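PDB 5K8J: ribonuclease VapC from Caulobacter crescentus, which probably acts as the magnesium-dependent RNase toxin of a toxin-antitoxin system, held here in complex with its VapB antitoxin. Local coordinates for residues Y46-A49 / L54-S57; S89-V94 / A114-D119. All coordinates share one frame; numbering follows the deposited sequence. Where two conformers were deposited one is given.

How the contacts relate
Both contacts belong to one PIN domain; contact 1 is complete in sequence before contact 2 begins, and the two do not meet in space. Their centres lie 28 Å apart and their nearest atoms about 13 Å. Contact 1 (46-49 with 54-57) is peripheral, 19 Å from the centre of the chain, and lies away from the predicted magnesium site. Contact 2 (89-94 with 114-119) borders that site: the side chain of Asp116 comes within about 4 Å of that of Asp95 and about 7 Å of that of Asp6, the two predicted ligands. The VapB chain reaches both, pairing with Arg47 of segment 46-49 and Arg90 of segment 89-94, neither of which touches the partner segment.

Contact 1 of 2, residues Y46-A49 / L54-S57; sequences YREA and LRRS
Arg55 and Arg56, neighbours on one helix, each send a guanidinium to a different residue of the loop 46-49. NH1 of Arg55 donates to OE2 of Glu48 at 3.1 Å in a nearly straight salt bridge (N-H...O 174°). The oxygen lies in the guanidinium plane, whereas NH1 approaches from above the carboxylate plane, 44° out of it; OE2 alone of the two carboxylate oxygens makes the bond. The same NH1 donates to a water 3.0 Å away, which also accepts from the backbone N of Glu48, 3.0 Å from it. NH1 of Arg55 therefore holds Glu48 twice, directly at the carboxylate and through the water at its backbone N. NE of Arg55 pairs with Asp15, and NH2 weakly with Ser70 O of the VapB chain. Arg56, bent at chi2 and chi3, brings NH1 to 3.0 Å from Tyr46 OH, with the hydroxyl accepting in the guanidinium plane. NH2 of Arg56 forms a salt bridge with Asp60, its strongest partner, and NH1 another with Glu42. In the fold, the contact joins the loop between helices 35-45 and 49-65 to residues 54-57 of the latter; both arginines also pack on Val45, and Tyr46 on Val83 of the second VapC subunit.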
loop_
_atom_site.group_PDB
_atom_site.type_symbol
_atom_site.label_atom_id
_atom_site.label_comp_id
_atom_site.label_asym_id
_atom_site.label_seq_id
_atom_site.Cartn_x
_atom_site.Cartn_y
_atom_site.Cartn_z
ATOM N N TYR B 46 16.896 -30.691 -11.445
ATOM C CA TYR B 46 18.002 -30.837 -12.383
ATOM C C TYR B 46 19.367 -30.934 -11.692
ATOM O O TYR B 46 20.396 -30.919 -12.383
ATOM C CB TYR B 46 17.972 -29.682 -13.401
ATOM C CG TYR B 46 16.609 -29.603 -14.062
ATOM C CD1 TYR B 46 16.269 -30.478 -15.090
ATOM C CD2 TYR B 46 15.650 -28.720 -13.615
ATOM C CE1 TYR B 46 14.987 -30.444 -15.663
ATOM C CE2 TYR B 46 14.387 -28.681 -14.182
ATOM C CZ TYR B 46 14.064 -29.526 -15.194
ATOM O OH TYR B 46 12.792 -29.499 -15.727
ATOM N N ARG B 47 19.409 -31.117 -10.362
ATOM C CA ARG B 47 20.695 -31.226 -9.666
ATOM C C ARG B 47 21.382 -32.555 -9.879
ATOM O O ARG B 47 22.617 -32.597 -9.917
ATOM C CB ARG B 47 20.514 -31.008 -8.165
ATOM C CG ARG B 47 20.272 -29.554 -7.866
ATOM C CD ARG B 47 20.155 -29.254 -6.348
ATOM N NE ARG B 47 21.392 -29.576 -5.666
ATOM C CZ ARG B 47 21.517 -29.641 -4.346
ATOM N NH1 ARG B 47 20.470 -29.391 -3.579
ATOM N NH2 ARG B 47 22.681 -29.951 -3.790
ATOM N N GLU B 48 20.623 -33.640 -9.973
ATOM C CA GLU B 48 21.164 -34.974 -10.211
ATOM C C GLU B 48 20.409 -35.585 -11.386
ATOM O O GLU B 48 19.221 -35.908 -11.260
ATOM C CB GLU B 48 21.016 -35.856 -8.970
ATOM C CG GLU B 48 21.660 -35.301 -7.707
ATOM C CD GLU B 48 21.398 -36.201 -6.495
ATOM O OE1 GLU B 48 22.065 -37.254 -6.370
ATOM O OE2 GLU B 48 20.508 -35.867 -5.682
ATOM N N ALA B 49 21.100 -35.787 -12.513
ATOM C CA ALA B 49 20.438 -36.324 -13.703
ATOM C C ALA B 49 19.698 -37.626 -13.424
ATOM O O ALA B 49 18.601 -37.844 -13.946
ATOM C CB ALA B 49 21.460 -36.526 -14.827
ATOM N N LEU B 54 12.071 -38.695 -12.065
ATOM C CA LEU B 54 11.074 -38.866 -11.005
ATOM C C LEU B 54 10.804 -37.559 -10.283
ATOM O O LEU B 54 9.659 -37.273 -9.915
ATOM C CB LEU B 54 11.518 -39.940 -10.017
ATOM C CG LEU B 54 11.365 -41.347 -10.569
ATOM C CD1 LEU B 54 11.959 -42.292 -9.583
ATOM C CD2 LEU B 54 9.891 -41.682 -10.802
ATOM N N ARG B 55 11.830 -36.728 -10.088
ATOM C CA ARG B 55 11.589 -35.456 -9.425
ATOM C C ARG B 55 10.700 -34.553 -10.275
ATOM O O ARG B 55 9.838 -33.845 -9.751
ATOM C CB ARG B 55 12.916 -34.780 -9.087
ATOM C CG ARG B 55 13.638 -35.481 -7.941
ATOM C CD ARG B 55 14.927 -34.786 -7.525
ATOM N NE ARG B 55 15.373 -35.363 -6.247
ATOM C CZ ARG B 55 16.635 -35.547 -5.874
ATOM N NH1 ARG B 55 17.636 -35.223 -6.671
ATOM N NH2 ARG B 55 16.892 -36.067 -4.675
ATOM N N ARG B 56 10.904 -34.559 -11.590
ATOM C CA ARG B 56 10.073 -33.759 -12.477
ATOM C C ARG B 56 8.616 -34.193 -12.407
ATOM O O ARG B 56 7.717 -33.347 -12.289
ATOM C CB ARG B 56 10.592 -33.915 -13.919
ATOM C CG ARG B 56 9.805 -33.166 -14.995
ATOM C CD ARG B 56 10.109 -31.690 -14.972
ATOM N NE ARG B 56 9.246 -30.996 -14.024
ATOM C CZ ARG B 56 9.512 -29.828 -13.457
ATOM N NH1 ARG B 56 10.668 -29.208 -13.667
ATOM N NH2 ARG B 56 8.633 -29.295 -12.629
ATOM N N SER B 57 8.364 -35.499 -12.561
ATOM C CA SER B 57 6.988 -35.987 -12.613
ATOM C C SER B 57 6.270 -35.746 -11.289
ATOM O O SER B 57 5.095 -35.366 -11.281
ATOM C CB SER B 57 6.949 -37.471 -12.992
ATOM O OG SER B 57 7.644 -38.289 -12.074
HETATM O O HOH W 1 17.696 -34.350 -9.532
#

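Contact 2 of 2, residues S89-V94 / A114-D119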
loop_
_atom_site.group_PDB
_atom_site.type_symbol
_atom_site.label_atom_id
_atom_site.label_comp_id
_atom_site.label_asym_id
_atom_site.label_seq_id
_atom_site.Cartn_x
_atom_site.Cartn_y
_atom_site.Cartn_z
ATOM N N SER B 89 19.717 -10.376 8.166
ATOM C CA SER B 89 20.413 -11.659 8.142
ATOM C C SER B 89 20.497 -12.105 6.692
ATOM O O SER B 89 19.487 -12.504 6.101
ATOM C CB SER B 89 19.686 -12.713 8.974
ATOM O OG SER B 89 20.194 -14.018 8.663
ATOM N N ARG B 90 21.692 -12.050 6.109
ATOM C CA ARG B 90 21.837 -12.504 4.727
ATOM C C ARG B 90 21.473 -13.990 4.601
ATOM O O ARG B 90 20.806 -14.401 3.634
ATOM C CB ARG B 90 23.278 -12.268 4.245
ATOM C CG ARG B 90 23.437 -12.499 2.720
ATOM C CD ARG B 90 24.945 -12.511 2.293
ATOM N NE ARG B 90 25.666 -13.493 3.090
ATOM C CZ ARG B 90 25.506 -14.811 2.989
ATOM N NH1 ARG B 90 26.181 -15.619 3.791
ATOM N NH2 ARG B 90 24.684 -15.330 2.081
ATOM N N ARG B 91 21.875 -14.788 5.592
ATOM C CA ARG B 91 21.680 -16.245 5.567
ATOM C C ARG B 91 20.206 -16.623 5.550
ATOM O O ARG B 91 19.835 -17.641 4.958
ATOM C CB ARG B 91 22.362 -16.894 6.768
ATOM C CG ARG B 91 22.134 -18.380 6.869
ATOM C CD ARG B 91 22.883 -18.970 8.077
ATOM N NE ARG B 91 22.301 -18.530 9.343
ATOM C CZ ARG B 91 21.211 -19.061 9.890
ATOM N NH1 ARG B 91 20.570 -20.054 9.280
ATOM N NH2 ARG B 91 20.752 -18.587 11.040
ATOM N N LYS B 92 19.341 -15.799 6.140
ATOM C CA LYS B 92 17.933 -16.159 6.304
ATOM C C LYS B 92 16.992 -15.382 5.388
ATOM O O LYS B 92 15.780 -15.359 5.624
ATOM C CB LYS B 92 17.532 -15.988 7.773
ATOM C CG LYS B 92 18.349 -16.847 8.738
ATOM C CD LYS B 92 17.622 -17.047 10.069
ATOM C CE LYS B 92 17.688 -15.802 10.903
ATOM N NZ LYS B 92 17.041 -16.060 12.240
ATOM N N VAL B 93 17.492 -14.776 4.309
ATOM C CA VAL B 93 16.605 -14.022 3.430
ATOM C C VAL B 93 15.463 -14.895 2.910
ATOM O O VAL B 93 14.294 -14.499 2.958
ATOM C CB VAL B 93 17.386 -13.359 2.274
ATOM C CG1 VAL B 93 16.432 -12.744 1.276
ATOM C CG2 VAL B 93 18.359 -12.318 2.814
ATOM N N VAL B 94 15.775 -16.066 2.342
ATOM C CA VAL B 94 14.716 -16.904 1.755
ATOM C C VAL B 94 13.692 -17.293 2.817
ATOM O O VAL B 94 12.478 -17.188 2.596
ATOM C CB VAL B 94 15.308 -18.160 1.093
ATOM C CG1 VAL B 94 14.180 -19.125 0.733
ATOM C CG2 VAL B 94 16.074 -17.777 -0.156
ATOM N N ALA B 114 12.360 -24.579 12.949
ATOM C CA ALA B 114 11.624 -23.517 13.628
ATOM C C ALA B 114 12.544 -22.511 14.311
ATOM O O ALA B 114 12.202 -21.314 14.396
ATOM C CB ALA B 114 10.666 -24.126 14.650
ATOM N N ASP B 115 13.721 -22.943 14.750
ATOM C CA ASP B 115 14.604 -22.035 15.479
ATOM C C ASP B 115 15.053 -20.857 14.627
ATOM O O ASP B 115 15.347 -19.789 15.175
ATOM C CB ASP B 115 15.818 -22.800 16.004
ATOM C CG ASP B 115 15.489 -23.624 17.229
ATOM O OD1 ASP B 115 14.469 -23.328 17.895
ATOM O OD2 ASP B 115 16.250 -24.565 17.525
ATOM N N ASP B 116 15.096 -21.005 13.293
ATOM C CA ASP B 116 15.502 -19.907 12.435
ATOM C C ASP B 116 14.387 -18.882 12.207
ATOM O O ASP B 116 14.592 -17.915 11.460
ATOM C CB ASP B 116 15.968 -20.420 11.075
ATOM C CG ASP B 116 17.421 -20.893 11.099
ATOM O OD1 ASP B 116 18.163 -20.486 12.025
ATOM O OD2 ASP B 116 17.809 -21.679 10.206
ATOM N N PHE B 117 13.209 -19.103 12.795
ATOM C CA PHE B 117 12.053 -18.242 12.611
ATOM C C PHE B 117 11.584 -17.631 13.928
ATOM O O PHE B 117 10.576 -16.894 13.939
ATOM C CB PHE B 117 10.904 -19.021 11.951
ATOM C CG PHE B 117 11.245 -19.547 10.593
ATOM C CD1 PHE B 117 11.936 -20.736 10.451
ATOM C CD2 PHE B 117 10.901 -18.842 9.460
ATOM C CE1 PHE B 117 12.296 -21.200 9.183
ATOM C CE2 PHE B 117 11.243 -19.298 8.211
ATOM C CZ PHE B 117 11.923 -20.492 8.069
ATOM N N ARG B 118 12.323 -17.848 15.012
ATOM C CA ARG B 118 11.947 -17.398 16.335
ATOM C C ARG B 118 11.988 -15.883 16.461
ATOM O O ARG B 118 11.373 -15.333 17.378
ATOM C CB ARG B 118 12.894 -18.043 17.361
ATOM C CG ARG B 118 12.569 -17.765 18.818
ATOM C CD ARG B 118 13.704 -18.231 19.738
ATOM N NE ARG B 118 13.502 -17.810 21.126
ATOM C CZ ARG B 118 13.481 -18.622 22.183
ATOM N NH1 ARG B 118 13.659 -19.931 22.044
ATOM N NH2 ARG B 118 13.289 -18.116 23.400
ATOM N N ASP B 119 12.701 -15.206 15.568
ATOM C CA ASP B 119 12.871 -13.765 15.632
ATOM C C ASP B 119 11.872 -13.016 14.770
ATOM O O ASP B 119 12.056 -11.820 14.545
ATOM C CB ASP B 119 14.308 -13.375 15.235
ATOM C CG ASP B 119 14.687 -13.836 13.841
ATOM O OD1 ASP B 119 13.818 -14.400 13.151
ATOM O OD2 ASP B 119 15.869 -13.642 13.438
HETATM O O HOH W 2 18.667 -17.950 13.578
#
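Lys92 reaches from the turn before helix 93-104 to the loop 114-119, where its ammonium is held by two protein acceptors and a water. The closer of the two protein acceptors is OD2 of Asp119, 2.9 Å from NZ, a salt bridge in which NZ stands 43° out of the carboxylate plane. NZ also donates a hydrogen bond to the main-chain O of Asp116 at 3.2 Å, from above the carbonyl plane. This is the tight part: Lys92 is buried, and its CD packs 3.9 Å from CB of Asp116. The bend at chi3 (-75°) turns the end of the chain off its extended course and sets NZ between the two acceptors. Asp119 OD2 also pairs with Arg96, so two cations share that oxygen.

Lys92, third residue of a type I turn from Arg90 to Val93, is also the N-cap of helix 93-104. In this PIN domain that helix carries Asp95, a predicted magnesium ligand, and Asp116 packs against it; the contact therefore ties the loop following strand 108-111 to the helix start at the edge of the presumed active site.

The side formed by Arg91 is looser. Its guanidinium meets the Asp116 carboxylate edge-on in a two-pronged salt bridge whose bonds are both weak, NH1 to OD2 at 3.3 Å and NH2 to OD1 at 3.4 Å. The two planes are 50° apart. Arg91 is exposed, and CG of Lys92 lies over one face of its guanidinium, offset toward the rim. A water accepts from Lys92 NZ, 2.8 Å away, and donates to Asp116 OD1, bridging charges that stand 4.6 Å apart.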